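Local coordinates for protein probable enoyl-CoA hydratase/isomerase (Pseudomonas aeruginosa PAO1, PDB 5WYD) that probably acts as a crotonase-family hydro-lyase on enoyl-CoA-type substrates and is implicated in the synthesis of a diffusible signal factor, at residues T27-I32 with A63-G68; N38-D43 with F73-A78; G123-A128 with M142-A147. The protein carries 1 engineered substitution. One frame throughout, in Å; residues are numbered along the deposited sequence.

Contact 1: T27-I32 with A63-G68; sequences TALITI and ALVVTG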
ATOM      1  N   THR A  27     -28.752 -12.154  20.148  1.00 37.78           N
ATOM      2  CA  THR A  27     -27.572 -11.516  20.703  1.00 37.24           C
ATOM      3  C   THR A  27     -26.953 -12.465  21.718  1.00 52.50           C
ATOM      4  O   THR A  27     -27.662 -13.048  22.546  1.00 62.45           O
ATOM      5  CB  THR A  27     -27.955 -10.176  21.337  1.00 24.45           C
ATOM      6  OG1 THR A  27     -28.523  -9.350  20.319  1.00 30.02           O
ATOM      7  CG2 THR A  27     -26.754  -9.449  21.927  1.00 27.02           C
ATOM      8  N   ALA A  28     -25.645 -12.674  21.612  1.00 44.79           N
ATOM      9  CA  ALA A  28     -24.924 -13.538  22.537  1.00 44.64           C
ATOM     10  C   ALA A  28     -24.132 -12.692  23.524  1.00 52.39           C
ATOM     11  O   ALA A  28     -23.311 -11.866  23.116  1.00 51.12           O
ATOM     12  CB  ALA A  28     -23.988 -14.481  21.789  1.00 55.17           C
ATOM     13  N   LEU A  29     -24.357 -12.925  24.816  1.00 59.17           N
ATOM     14  CA  LEU A  29     -23.717 -12.172  25.887  1.00 53.48           C
ATOM     15  C   LEU A  29     -22.566 -12.961  26.479  1.00 51.64           C
ATOM     16  O   LEU A  29     -22.763 -14.055  27.018  1.00 61.02           O
ATOM     17  CB  LEU A  29     -24.707 -11.830  26.994  1.00 61.22           C
ATOM     18  CG  LEU A  29     -24.020 -11.276  28.248  1.00 57.49           C
ATOM     19  CD1 LEU A  29     -23.219 -10.015  27.989  1.00 43.66           C
ATOM     20  CD2 LEU A  29     -25.059 -11.071  29.336  1.00 84.74           C
ATOM     21  N   ILE A  30     -21.385 -12.363  26.427  1.00 50.41           N
ATOM     22  CA  ILE A  30     -20.157 -12.933  26.956  1.00 45.51           C
ATOM     23  C   ILE A  30     -19.661 -12.049  28.078  1.00 50.45           C
ATOM     24  O   ILE A  30     -19.438 -10.854  27.870  1.00 48.14           O
ATOM     25  CB  ILE A  30     -19.080 -13.020  25.879  1.00 31.53           C
ATOM     26  CG1 ILE A  30     -19.684 -13.666  24.643  1.00 56.38           C
ATOM     27  CG2 ILE A  30     -17.903 -13.752  26.437  1.00 40.29           C
ATOM     28  CD1 ILE A  30     -18.732 -13.714  23.479  1.00 56.19           C
ATOM     29  N   THR A  31     -19.427 -12.632  29.242  1.00 51.04           N
ATOM     30  CA  THR A  31     -18.937 -11.858  30.361  1.00 51.94           C
ATOM     31  C   THR A  31     -17.610 -12.448  30.810  1.00 51.66           C
ATOM     32  O   THR A  31     -17.481 -13.672  30.938  1.00 45.36           O
ATOM     33  CB  THR A  31     -19.949 -11.859  31.496  1.00 56.01           C
ATOM     34  OG1 THR A  31     -21.159 -11.248  31.034  1.00 79.46           O
ATOM     35  CG2 THR A  31     -19.424 -11.009  32.646  1.00 43.51           C
ATOM     36  N   ILE A  32     -16.599 -11.583  30.921  1.00 45.24           N
ATOM     37  CA  ILE A  32     -15.338 -11.975  31.531  1.00 41.49           C
ATOM     38  C   ILE A  32     -15.563 -12.055  33.025  1.00 61.32           C
ATOM     39  O   ILE A  32     -16.007 -11.077  33.643  1.00 57.01           O
ATOM     40  CB  ILE A  32     -14.251 -10.932  31.282  1.00 43.39           C
ATOM     41  CG1 ILE A  32     -14.289 -10.444  29.861  1.00 57.59           C
ATOM     42  CG2 ILE A  32     -12.891 -11.526  31.625  1.00 33.89           C
ATOM     43  CD1 ILE A  32     -13.335  -9.315  29.674  1.00 73.38           C
ATOM     44  N   ALA A  63     -25.693 -10.326  16.972  1.00 28.62           N
ATOM     45  CA  ALA A  63     -24.977  -9.305  17.721  1.00 31.11           C
ATOM     46  C   ALA A  63     -24.183  -9.943  18.846  1.00 28.25           C
ATOM     47  O   ALA A  63     -24.444 -11.076  19.235  1.00 37.93           O
ATOM     48  CB  ALA A  63     -25.918  -8.231  18.282  1.00 31.06           C
ATOM     49  N   LEU A  64     -23.149  -9.236  19.295  1.00 30.21           N
ATOM     50  CA  LEU A  64     -22.305  -9.643  20.410  1.00 21.75           C
ATOM     51  C   LEU A  64     -22.103  -8.494  21.388  1.00 37.02           C
ATOM     52  O   LEU A  64     -21.954  -7.340  20.975  1.00 50.66           O
ATOM     53  CB  LEU A  64     -20.959 -10.159  19.901  1.00 40.80           C
ATOM     54  CG  LEU A  64     -19.858 -10.706  20.799  1.00 41.58           C
ATOM     55  CD1 LEU A  64     -18.900 -11.434  19.895  1.00 36.12           C
ATOM     56  CD2 LEU A  64     -19.102  -9.627  21.557  1.00 46.95           C
ATOM     57  N   VAL A  65     -22.123  -8.812  22.682  1.00 36.66           N
ATOM     58  CA  VAL A  65     -21.872  -7.858  23.755  1.00 33.41           C
ATOM     59  C   VAL A  65     -20.855  -8.473  24.704  1.00 34.42           C
ATOM     60  O   VAL A  65     -20.879  -9.688  24.939  1.00 34.24           O
ATOM     61  CB  VAL A  65     -23.170  -7.466  24.496  1.00 44.17           C
ATOM     62  CG1 VAL A  65     -22.883  -6.528  25.676  1.00 30.63           C
ATOM     63  CG2 VAL A  65     -24.160  -6.819  23.518  1.00 49.36           C
ATOM     64  N   VAL A  66     -19.884  -7.668  25.130  1.00 26.38           N
ATOM     65  CA  VAL A  66     -18.896  -8.060  26.135  1.00 42.57           C
ATOM     66  C   VAL A  66     -18.856  -7.013  27.243  1.00 37.49           C
ATOM     67  O   VAL A  66     -18.706  -5.817  26.969  1.00 36.48           O
ATOM     68  CB  VAL A  66     -17.497  -8.260  25.532  1.00 40.68           C
ATOM     69  CG1 VAL A  66     -17.531  -9.392  24.560  1.00 43.39           C
ATOM     70  CG2 VAL A  66     -17.050  -7.000  24.832  1.00 49.12           C
ATOM     71  N   THR A  67     -18.932  -7.465  28.493  1.00 45.45           N
ATOM     72  CA  THR A  67     -18.901  -6.570  29.643  1.00 53.26           C
ATOM     73  C   THR A  67     -18.050  -7.208  30.732  1.00 60.20           C
ATOM     74  O   THR A  67     -17.838  -8.425  30.739  1.00 72.53           O
ATOM     75  CB  THR A  67     -20.322  -6.262  30.175  1.00 43.24           C
ATOM     76  OG1 THR A  67     -20.281  -5.171  31.104  1.00 43.82           O
ATOM     77  CG2 THR A  67     -20.880  -7.466  30.897  1.00 42.67           C
ATOM     78  N   GLY A  68     -17.542  -6.376  31.634  1.00 62.94           N
ATOM     79  CA  GLY A  68     -16.723  -6.882  32.716  1.00 65.77           C
ATOM     80  C   GLY A  68     -17.545  -7.233  33.945  1.00 74.42           C
ATOM     81  O   GLY A  68     -18.389  -6.459  34.404  1.00 82.78           O
TER
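Ile30 meets Leu64 and Val66 on one face of two parallel strands. On the other face, Val65 touches Thr27 and Leu29. The strand axes come within 4.7 Å, and residues pair in order from Thr27 with Ala63 to Ile32 with Gly68. Two good bonds and the apolar packing make the N-terminal end and middle the tighter part. Ala28 N donates to Ala63 O at 3.1 Å. Ile30 N donates to Val65 O at the same length, nearly along the C=O axis. Between them, the bond from Val65 N to Ala28 O is weak at 3.3 Å. CD1 of Ile30 reaches back to CG of Leu64 at 4.2 Å, because CG1 lies beside the backbone N (chi1 -49°) and chi2 is extended. CB of Ile30 rests against CG1 of Val66. On the opposite face, CG2 of Thr27 packs on CG2 of Val65 at 4.0 Å. The C-terminal end is looser. The bond from Thr67 N to Ile30 O is weak at 3.5 Å, as is that from Ile32 N to Thr67 O at 3.4 Å. Here OG1 of partly exposed Thr31 lies alongside CG2 of Thr67 at 3.8 Å. The Thr67 hydroxyl is bonded to Ala115 O. The strands belong to a beta-alpha-beta unit of the crotonase fold. Helix 42-57 packs on Ile30 and Leu64, helix 200-211 on Thr27, Ala63 and Val65, and strands 19-24 and 111-116 flank the pair.

Contact 2: N38-D43 with F73-A78; sequences NTWDRD and FFSAGA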
ATOM      1  N   ASN A  38     -10.963  -8.840  36.768  1.00 64.15           N
ATOM      2  CA  ASN A  38     -11.368  -9.342  35.452  1.00 58.68           C
ATOM      3  C   ASN A  38     -10.214  -9.258  34.459  1.00 54.87           C
ATOM      4  O   ASN A  38     -10.416  -9.014  33.269  1.00 61.87           O
ATOM      5  CB  ASN A  38     -12.625  -8.621  34.960  1.00 51.33           C
ATOM      6  CG  ASN A  38     -13.843  -9.017  35.758  1.00 55.28           C
ATOM      7  OD1 ASN A  38     -13.906 -10.115  36.307  1.00 56.16           O
ATOM      8  ND2 ASN A  38     -14.783  -8.101  35.891  1.00 56.23           N
ATOM      9  N   THR A  39      -8.994  -9.454  34.960  1.00 59.84           N
ATOM     10  CA  THR A  39      -7.810  -9.442  34.115  1.00 53.54           C
ATOM     11  C   THR A  39      -7.791 -10.679  33.220  1.00 48.95           C
ATOM     12  O   THR A  39      -8.247 -11.759  33.605  1.00 55.45           O
ATOM     13  CB  THR A  39      -6.527  -9.355  34.956  1.00 50.56           C
ATOM     14  OG1 THR A  39      -5.380  -9.551  34.125  1.00 36.99           O
ATOM     15  CG2 THR A  39      -6.523 -10.417  36.024  1.00 61.69           C
ATOM     16  N   TRP A  40      -7.287 -10.494  32.001  1.00 51.58           N
ATOM     17  CA  TRP A  40      -7.200 -11.576  31.024  1.00 51.96           C
ATOM     18  C   TRP A  40      -6.221 -12.660  31.421  1.00 62.09           C
ATOM     19  O   TRP A  40      -5.184 -12.399  32.037  1.00 61.40           O
ATOM     20  CB  TRP A  40      -6.795 -11.058  29.652  1.00 48.55           C
ATOM     21  CG  TRP A  40      -7.883 -10.397  28.993  1.00 31.96           C
ATOM     22  CD1 TRP A  40      -8.058  -9.070  28.855  1.00 35.36           C
ATOM     23  CD2 TRP A  40      -9.024 -11.031  28.411  1.00 24.52           C
ATOM     24  NE1 TRP A  40      -9.233  -8.825  28.194  1.00 39.59           N
ATOM     25  CE2 TRP A  40      -9.846 -10.020  27.915  1.00 30.61           C
ATOM     26  CE3 TRP A  40      -9.430 -12.360  28.268  1.00 36.22           C
ATOM     27  CZ2 TRP A  40     -11.052 -10.291  27.273  1.00 32.66           C
ATOM     28  CZ3 TRP A  40     -10.629 -12.624  27.634  1.00 31.22           C
ATOM     29  CH2 TRP A  40     -11.424 -11.597  27.148  1.00 19.35           C
ATOM     30  N   ASP A  41      -6.538 -13.877  30.996  1.00 58.44           N
ATOM     31  CA  ASP A  41      -5.754 -15.056  31.287  1.00 59.17           C
ATOM     32  C   ASP A  41      -5.625 -15.847  29.996  1.00 58.28           C
ATOM     33  O   ASP A  41      -6.377 -15.637  29.041  1.00 51.45           O
ATOM     34  CB  ASP A  41      -6.470 -15.860  32.391  1.00 69.88           C
ATOM     35  CG  ASP A  41      -5.728 -17.104  32.825  1.00 73.58           C
ATOM     36  OD1 ASP A  41      -4.762 -17.523  32.149  1.00 76.81           O
ATOM     37  OD2 ASP A  41      -6.149 -17.681  33.856  1.00 64.99           O
ATOM     38  N   ARG A  42      -4.630 -16.736  29.960  1.00 58.54           N
ATOM     39  CA  ARG A  42      -4.475 -17.614  28.803  1.00 54.07           C
ATOM     40  C   ARG A  42      -5.703 -18.471  28.575  1.00 50.45           C
ATOM     41  O   ARG A  42      -6.111 -18.708  27.429  1.00 51.27           O
ATOM     42  CB  ARG A  42      -3.331 -18.568  29.015  1.00 67.95           C
ATOM     43  CG  ARG A  42      -3.452 -19.774  28.099  1.00 68.87           C
ATOM     44  CD  ARG A  42      -2.441 -20.752  28.461  1.00 78.46           C
ATOM     45  NE  ARG A  42      -1.125 -20.190  28.421  1.00 93.17           N
ATOM     46  CZ  ARG A  42      -0.334 -20.388  27.405  1.00 87.26           C
ATOM     47  NH1 ARG A  42      -0.771 -21.140  26.373  1.00 80.28           N
ATOM     48  NH2 ARG A  42       0.873 -19.854  27.475  1.00 76.37           N
ATOM     49  N   ASP A  43      -6.250 -19.013  29.659  1.00 50.06           N
ATOM     50  CA  ASP A  43      -7.434 -19.850  29.547  1.00 68.53           C
ATOM     51  C   ASP A  43      -8.565 -19.026  28.955  1.00 69.12           C
ATOM     52  O   ASP A  43      -9.325 -19.508  28.105  1.00 67.83           O
ATOM     53  CB  ASP A  43      -7.807 -20.419  30.933  1.00 71.47           C
ATOM     54  CG  ASP A  43      -8.529 -21.786  30.877  1.00 75.49           C
ATOM     55  OD1 ASP A  43      -8.988 -22.205  29.797  1.00 94.25           O
ATOM     56  OD2 ASP A  43      -8.646 -22.440  31.938  1.00 60.89           O
ATOM     57  N   PHE A  73     -14.634  -3.222  37.533  1.00 31.02           N
ATOM     58  CA  PHE A  73     -13.674  -3.431  36.440  1.00 42.88           C
ATOM     59  C   PHE A  73     -14.353  -3.975  35.193  1.00 39.98           C
ATOM     60  O   PHE A  73     -14.904  -5.076  35.227  1.00 46.60           O
ATOM     61  CB  PHE A  73     -12.558  -4.402  36.842  1.00 39.22           C
ATOM     62  CG  PHE A  73     -11.739  -3.928  37.977  1.00 26.14           C
ATOM     63  CD1 PHE A  73     -12.102  -4.221  39.267  1.00 37.54           C
ATOM     64  CD2 PHE A  73     -10.602  -3.197  37.760  1.00 36.58           C
ATOM     65  CE1 PHE A  73     -11.331  -3.791  40.319  1.00 49.67           C
ATOM     66  CE2 PHE A  73      -9.826  -2.749  38.805  1.00 43.95           C
ATOM     67  CZ  PHE A  73     -10.188  -3.045  40.085  1.00 46.30           C
ATOM     68  N   PHE A  74     -14.271  -3.235  34.081  1.00 42.48           N
ATOM     69  CA  PHE A  74     -14.629  -3.844  32.810  1.00 40.07           C
ATOM     70  C   PHE A  74     -13.595  -4.893  32.444  1.00 48.46           C
ATOM     71  O   PHE A  74     -13.922  -6.079  32.279  1.00 46.63           O
ATOM     72  CB  PHE A  74     -14.713  -2.771  31.723  1.00 38.41           C
ATOM     73  CG  PHE A  74     -14.760  -3.334  30.330  1.00 43.05           C
ATOM     74  CD1 PHE A  74     -15.976  -3.674  29.756  1.00 44.38           C
ATOM     75  CD2 PHE A  74     -13.602  -3.552  29.597  1.00 34.48           C
ATOM     76  CE1 PHE A  74     -16.042  -4.212  28.486  1.00 38.33           C
ATOM     77  CE2 PHE A  74     -13.670  -4.103  28.321  1.00 38.16           C
ATOM     78  CZ  PHE A  74     -14.891  -4.433  27.773  1.00 19.23           C
ATOM     79  N   SER A  75     -12.333  -4.480  32.362  1.00 45.84           N
ATOM     80  CA  SER A  75     -11.260  -5.431  32.143  1.00 51.58           C
ATOM     81  C   SER A  75      -9.948  -4.788  32.546  1.00 50.32           C
ATOM     82  O   SER A  75      -9.649  -3.661  32.138  1.00 46.59           O
ATOM     83  CB  SER A  75     -11.207  -5.894  30.691  1.00 62.22           C
ATOM     84  OG  SER A  75     -10.228  -6.917  30.547  1.00 57.92           O
ATOM     85  N   ALA A  76      -9.152  -5.540  33.295  1.00 52.48           N
ATOM     86  CA  ALA A  76      -7.871  -5.068  33.777  1.00 57.75           C
ATOM     87  C   ALA A  76      -6.727  -5.394  32.841  1.00 72.88           C
ATOM     88  O   ALA A  76      -5.591  -4.981  33.108  1.00 65.62           O
ATOM     89  CB  ALA A  76      -7.555  -5.686  35.143  1.00 61.82           C
ATOM     90  N   GLY A  77      -6.980  -6.110  31.756  1.00 77.30           N
ATOM     91  CA  GLY A  77      -5.847  -6.441  30.931  1.00 66.03           C
ATOM     92  C   GLY A  77      -5.166  -7.718  31.369  1.00 69.08           C
ATOM     93  O   GLY A  77      -5.756  -8.587  32.028  1.00 73.79           O
ATOM     94  N   ALA A  78      -3.927  -7.856  30.920  1.00 73.80           N
ATOM     95  CA  ALA A  78      -3.119  -9.024  31.206  1.00 81.63           C
ATOM     96  C   ALA A  78      -2.634  -9.100  32.645  1.00 72.04           C
ATOM     97  O   ALA A  78      -2.066  -8.145  33.184  1.00 58.10           O
ATOM     98  CB  ALA A  78      -1.931  -9.015  30.275  1.00 92.08           C
TER
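The Trp40 indole meets Ser75 and Gly77 obliquely, and Trp40 also packs on Ile32, Leu45 and Leu48. Ser75 OG lies 3.2 Å from Trp40 NE1, but the angle is too poor for a hydrogen bond. That hydroxyl donates instead, weakly, to Asn38 O. The Asn38 amide is the second flat group. Its ND2 donates to Phe73 O at 3.1 Å, with the acceptor close to the amide plane, and ND2 has a further weak bond to Gln69 O. With OD1 taken up by His34 N, the amide is fixed in rotation. The Phe73 side chain starts toward segment 38-43, but its ring turns off to Tyr119, at about 40° between planes, and touches the bound pentanedial. Gly77 O faces both Trp40 N and Thr39 OG1. Both separations are improbably short, so their detail is doubtful. Beside them, CB of Thr39 packs on CB of Ala76 at 3.8 Å. In crotonases the loop equivalent to 73-78 supplies a peptide N-H to the oxyanion hole, and a similar role is likely here. Residues 38-43 lead into helix 42-57, with Asp41 as N-cap. Ser75 bonds through its backbone to strand 119-121, and Ala78 leans on Phe98 of helix 88-106.

Contact 3: G123-A128 with M142-A147; sequences GGLECA and MALPEA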
ATOM      1  N   GLY A 123      -4.823  -4.363  28.443  1.00 49.79           N
ATOM      2  CA  GLY A 123      -5.458  -5.305  27.542  1.00 32.96           C
ATOM      3  C   GLY A 123      -6.948  -5.084  27.492  1.00 32.47           C
ATOM      4  O   GLY A 123      -7.567  -5.210  26.436  1.00 32.21           O
ATOM      5  N   GLY A 124      -7.535  -4.709  28.627  1.00 45.15           N
ATOM      6  CA  GLY A 124      -8.967  -4.476  28.662  1.00 42.54           C
ATOM      7  C   GLY A 124      -9.374  -3.397  27.687  1.00 33.38           C
ATOM      8  O   GLY A 124     -10.350  -3.543  26.948  1.00 31.43           O
ATOM      9  N   LEU A 125      -8.606  -2.316  27.645  1.00 28.97           N
ATOM     10  CA  LEU A 125      -8.894  -1.261  26.690  1.00 36.75           C
ATOM     11  C   LEU A 125      -8.733  -1.782  25.269  1.00 32.24           C
ATOM     12  O   LEU A 125      -9.599  -1.576  24.411  1.00 31.49           O
ATOM     13  CB  LEU A 125      -7.959  -0.094  26.961  1.00 39.49           C
ATOM     14  CG  LEU A 125      -8.225   1.169  26.171  1.00 52.86           C
ATOM     15  CD1 LEU A 125      -9.727   1.436  26.134  1.00 40.41           C
ATOM     16  CD2 LEU A 125      -7.473   2.321  26.829  1.00 66.25           C
ATOM     17  N   GLU A 126      -7.666  -2.546  25.044  1.00 38.50           N
ATOM     18  CA  GLU A 126      -7.402  -3.138  23.743  1.00 35.38           C
ATOM     19  C   GLU A 126      -8.538  -4.038  23.346  1.00 34.29           C
ATOM     20  O   GLU A 126      -8.939  -4.076  22.174  1.00 44.31           O
ATOM     21  CB  GLU A 126      -6.093  -3.914  23.817  1.00 31.31           C
ATOM     22  CG  GLU A 126      -4.926  -2.971  23.841  1.00 28.69           C
ATOM     23  CD  GLU A 126      -3.607  -3.620  24.119  1.00 42.19           C
ATOM     24  OE1 GLU A 126      -3.469  -4.311  25.143  1.00 49.52           O
ATOM     25  OE2 GLU A 126      -2.730  -3.528  23.237  1.00 37.03           O
ATOM     26  N   CYS A 127      -9.068  -4.766  24.318  1.00 24.15           N
ATOM     27  CA  CYS A 127     -10.206  -5.608  24.046  1.00 23.92           C
ATOM     28  C   CYS A 127     -11.391  -4.771  23.610  1.00 35.60           C
ATOM     29  O   CYS A 127     -12.074  -5.110  22.638  1.00 53.64           O
ATOM     30  CB  CYS A 127     -10.558  -6.405  25.285  1.00 26.88           C
ATOM     31  SG  CYS A 127     -12.132  -7.206  25.048  1.00 39.17           S
ATOM     32  N   ALA A 128     -11.625  -3.648  24.289  1.00 31.52           N
ATOM     33  CA  ALA A 128     -12.761  -2.818  23.930  1.00 25.86           C
ATOM     34  C   ALA A 128     -12.624  -2.311  22.514  1.00 31.66           C
ATOM     35  O   ALA A 128     -13.582  -2.359  21.730  1.00 33.83           O
ATOM     36  CB  ALA A 128     -12.861  -1.638  24.893  1.00 21.24           C
ATOM     37  N   MET A 142     -10.324   4.753  31.274  1.00 62.63           N
ATOM     38  CA  MET A 142      -9.606   3.916  30.330  1.00 51.73           C
ATOM     39  C   MET A 142      -8.261   4.515  29.982  1.00 51.64           C
ATOM     40  O   MET A 142      -8.182   5.677  29.583  1.00 56.12           O
ATOM     41  CB  MET A 142     -10.427   3.736  29.073  1.00 52.64           C
ATOM     42  CG  MET A 142     -11.794   3.238  29.357  1.00 47.78           C
ATOM     43  SD  MET A 142     -12.894   3.985  28.180  1.00 72.17           S
ATOM     44  CE  MET A 142     -12.869   5.698  28.737  1.00 55.94           C
ATOM     45  N   ALA A 143      -7.221   3.709  30.101  1.00 43.29           N
ATOM     46  CA  ALA A 143      -5.895   4.165  29.755  1.00 32.16           C
ATOM     47  C   ALA A 143      -5.039   2.964  29.437  1.00 45.98           C
ATOM     48  O   ALA A 143      -5.447   1.810  29.613  1.00 41.21           O
ATOM     49  CB  ALA A 143      -5.256   4.975  30.872  1.00 43.62           C
ATOM     50  N   LEU A 144      -3.909   3.258  28.819  1.00 53.73           N
ATOM     51  CA  LEU A 144      -2.894   2.240  28.622  1.00 57.96           C
ATOM     52  C   LEU A 144      -1.720   2.527  29.545  1.00 49.00           C
ATOM     53  O   LEU A 144      -0.943   3.462  29.285  1.00 51.37           O
ATOM     54  CB  LEU A 144      -2.447   2.197  27.163  1.00 54.69           C
ATOM     55  CG  LEU A 144      -3.573   1.835  26.187  1.00 46.93           C
ATOM     56  CD1 LEU A 144      -3.063   1.802  24.764  1.00 43.46           C
ATOM     57  CD2 LEU A 144      -4.251   0.507  26.543  1.00 46.74           C
ATOM     58  N   PRO A 145      -1.510   1.718  30.578  1.00 47.78           N
ATOM     59  CA  PRO A 145      -0.432   1.960  31.545  1.00 53.63           C
ATOM     60  C   PRO A 145       0.780   1.075  31.303  1.00 51.66           C
ATOM     61  O   PRO A 145       1.691   1.069  32.136  1.00 54.45           O
ATOM     62  CB  PRO A 145      -1.091   1.544  32.865  1.00 65.41           C
ATOM     63  CG  PRO A 145      -1.993   0.389  32.430  1.00 60.29           C
ATOM     64  CD  PRO A 145      -2.502   0.748  31.064  1.00 46.68           C
ATOM     65  N   GLU A 146       0.793   0.347  30.194  1.00 53.94           N
ATOM     66  CA  GLU A 146       1.884  -0.562  29.938  1.00 39.66           C
ATOM     67  C   GLU A 146       3.180   0.199  29.797  1.00 42.94           C
ATOM     68  O   GLU A 146       4.228  -0.279  30.226  1.00 55.30           O
ATOM     69  CB  GLU A 146       1.542  -1.380  28.705  1.00 38.59           C
ATOM     70  CG  GLU A 146       0.630  -0.679  27.775  1.00 43.58           C
ATOM     71  CD  GLU A 146      -0.738  -1.310  27.737  1.00 39.01           C
ATOM     72  OE1 GLU A 146      -1.634  -0.649  27.213  1.00 36.95           O
ATOM     73  OE2 GLU A 146      -0.932  -2.435  28.238  1.00 31.50           O
ATOM     74  N   ALA A 147       3.139   1.388  29.205  1.00 41.64           N
ATOM     75  CA  ALA A 147       4.377   2.146  29.043  1.00 52.23           C
ATOM     76  C   ALA A 147       5.021   2.449  30.387  1.00 50.56           C
ATOM     77  O   ALA A 147       6.251   2.507  30.487  1.00 54.94           O
ATOM     78  CB  ALA A 147       4.121   3.435  28.268  1.00 62.78           C
TER
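This is an apolar packing contact with an acidic end, between the start of helix 123-130 and the chain that runs from strand 142-143 to helix 146-149. No hydrogen bond joins the two segments. Leu125 carries the apolar part. Its side chain leaves the helix toward the other segment, with CG anti to the backbone N (chi1 -173°). The turn about chi2 (43°) then puts CD1 on Met142 and CD2 on Ala143 and Leu144. CD1 rests on CB of Met142 at 3.8 Å. CD2 sits against the backbone of Ala143, 3.5 Å from its O, and also meets CD2 of Leu144 at 3.7 Å. Leu125 crosses both Met142 and Leu144 at about a right angle. Met142 bends away beyond CB, so the rest of its chain plays little part here. CD2 of Leu144 also touches CB of Leu125 at 3.8 Å, and this leucine packs further on Pro153 and on Ile174 of helix 157-176. Ala143 is tied through its backbone to Gly122, just before the helix. At the other end, Glu126 and Glu146 bring their carboxylates near each other, with OE1 of Glu126 4.4 Å from OE2 of Glu146. The other oxygen of Glu126, OE2, accepts from Ala155 N and weakly from Gly157 N, which restrains that carboxylate. In enoyl-CoA hydratases two glutamates in the equivalent places act in adding or removing water. The leucine packing and the glutamate pair lie on the same two segments. The nearby carboxylates are consistent with hydro-lyase chemistry, although a catalytic role for them is inferred from the family alone.

Contacts 1 and 2 interlock along the chain: strand 27-32, segment 38-43, strand 63-68 and segment 73-78 follow in alternation, with helix 42-57 between the two strands. Their centres lie about 14 Å apart, and they touch where Trp40 packs on Ile32 and Phe74 on Val66. Contact 3 comes later in the chain. Its centre is about 10 Å from that of contact 2, and Ser75 and Phe74 pack against Gly124. Contacts 1 and 3 are about 18 Å apart between centres and do not touch. Contact 2 thus bridges the parallel strand pair of contact 1 to helix 123-130, consistent with a crotonase active site built beside the strands' C-terminal ends.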